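Local coordinates for protein serine protease inhibitor 2 (Anopheles gambiae, PDB 3PZF) that inhibits the clip-domain serine proteases CLIPB9, CLIPB10 and CLIPB4 as a secreted serpin, and so restrains melanization in the mosquito's immune response, at residues K91-S96 against E381-M386. Residues are numbered along the deposited sequence; the frame is centred on the assembly and turned at random.
Sequences KQLLES and ETLGTM
Leu383 reaches from its turn onto helix 83-98, where its CD1 methyl presses on Ser96 CB at 3.5 Å and on Leu93 CD1 at 3.9 Å. Its CG stands anti to the carbonyl carbon (chi1 -67°), which sends the branched end across the helix surface; a small serine leaves room for that methyl. Deeper in, Thr385 lays OG1 3.6 Å from Leu93 CG, and Phe46 of helix 45-58 touches both residues. The buried Thr385 hydroxyl gives its proton to a water 2.6 Å from Thr385 OG1, and that water in turn donates to Leu93 O over 2.8 Å, joining helix and turn. Residues 381-386 turn the hairpin of strands 374-380 and 386-392, s4B-s5B of serpin sheet B, against the family's helix D. Gly384 and Thr385 both face Asp380 in a G1 beta bulge; at the phi of Gly384 (92°) a CB would collide with Leu383 O, hence glycine. Where the helix passes Thr382, Ser96 OG and Thr382 OG1 lie 3.4 Å apart, each hydrogen-bonded to a different carboxylate oxygen of Asp380; short hydroxyl side chains let both reach that one group. The outer side is looser. Gln92, its chain extended from a CG anti to the backbone N (chi1 168°), brings OE1 within 3.8 Å of Leu383 CD2, a brush against a methyl that suits a long polar residue whose amide end can stay in solvent.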
# COMPACT_ATOMS: atom_id res chain seq x y z
N LYS A 91 4.94 15.67 -0.79
CA LYS A 91 5.51 15.83 -2.12
C LYS A 91 6.89 15.15 -2.17
O LYS A 91 7.24 14.50 -3.16
CB LYS A 91 5.61 17.32 -2.45
CG LYS A 91 6.10 17.61 -3.85
CD LYS A 91 6.12 19.14 -4.10
CE LYS A 91 7.23 19.52 -5.04
NZ LYS A 91 6.92 19.15 -6.44
N GLN A 92 7.68 15.33 -1.12
CA GLN A 92 9.03 14.77 -1.08
C GLN A 92 8.95 13.25 -1.10
O GLN A 92 9.68 12.60 -1.85
CB GLN A 92 9.77 15.21 0.18
CG GLN A 92 11.05 14.42 0.41
CD GLN A 92 11.87 14.87 1.61
OE1 GLN A 92 12.99 14.39 1.83
NE2 GLN A 92 11.33 15.81 2.38
N LEU A 93 8.08 12.70 -0.26
CA LEU A 93 7.92 11.23 -0.19
C LEU A 93 7.38 10.64 -1.51
O LEU A 93 7.81 9.57 -1.92
CB LEU A 93 7.00 10.83 0.96
CG LEU A 93 7.65 10.62 2.35
CD1 LEU A 93 8.45 11.84 2.80
CD2 LEU A 93 6.57 10.31 3.36
N LEU A 94 6.44 11.32 -2.16
CA LEU A 94 5.90 10.84 -3.44
C LEU A 94 7.01 10.82 -4.47
O LEU A 94 7.13 9.89 -5.25
CB LEU A 94 4.78 11.75 -3.96
CG LEU A 94 3.40 11.41 -3.45
CD1 LEU A 94 2.45 12.56 -3.74
CD2 LEU A 94 2.92 10.07 -4.09
N GLU A 95 7.81 11.88 -4.49
CA GLU A 95 8.85 12.00 -5.51
C GLU A 95 10.02 11.04 -5.24
O GLU A 95 10.66 10.56 -6.18
CB GLU A 95 9.29 13.47 -5.63
CG GLU A 95 8.16 14.33 -6.24
CD GLU A 95 8.49 15.81 -6.39
OE1 GLU A 95 9.52 16.26 -5.83
OE2 GLU A 95 7.70 16.51 -7.05
N SER A 96 10.30 10.74 -3.98
CA SER A 96 11.37 9.81 -3.65
C SER A 96 10.94 8.42 -4.11
O SER A 96 11.75 7.65 -4.64
CB SER A 96 11.63 9.77 -2.15
OG SER A 96 12.58 8.75 -1.80
N GLU A 381 13.51 2.98 1.77
CA GLU A 381 14.44 2.87 2.90
C GLU A 381 15.17 4.17 3.16
O GLU A 381 15.93 4.25 4.11
CB GLU A 381 15.44 1.76 2.65
CG GLU A 381 14.76 0.41 2.45
CD GLU A 381 15.74 -0.70 2.56
OE1 GLU A 381 15.68 -1.43 3.58
OE2 GLU A 381 16.60 -0.82 1.66
N THR A 382 14.95 5.17 2.32
CA THR A 382 15.59 6.48 2.56
C THR A 382 14.72 7.35 3.47
O THR A 382 15.23 8.23 4.17
CB THR A 382 15.91 7.28 1.28
OG1 THR A 382 14.70 7.74 0.66
CG2 THR A 382 16.74 6.47 0.30
N LEU A 383 13.42 7.07 3.48
CA LEU A 383 12.48 7.91 4.21
C LEU A 383 11.52 7.18 5.14
O LEU A 383 10.80 7.83 5.91
CB LEU A 383 11.67 8.75 3.22
CG LEU A 383 12.51 9.80 2.47
CD1 LEU A 383 11.73 10.38 1.30
CD2 LEU A 383 12.96 10.89 3.41
N GLY A 384 11.48 5.85 5.03
CA GLY A 384 10.64 5.04 5.89
C GLY A 384 9.24 4.74 5.36
O GLY A 384 8.44 4.10 6.03
N THR A 385 8.95 5.21 4.15
CA THR A 385 7.59 5.17 3.61
C THR A 385 7.10 3.74 3.41
O THR A 385 7.81 2.94 2.79
CB THR A 385 7.58 5.88 2.24
OG1 THR A 385 8.38 7.08 2.32
CG2 THR A 385 6.12 6.25 1.82
N MET A 386 5.90 3.43 3.91
CA MET A 386 5.32 2.10 3.75
C MET A 386 4.46 2.07 2.48
O MET A 386 3.26 2.37 2.52
CB MET A 386 4.49 1.72 4.98
CG MET A 386 4.34 0.19 5.21
SD MET A 386 3.20 -0.19 6.57
CE MET A 386 3.63 -1.91 6.84
O HOH W 1 8.72 7.54 -0.23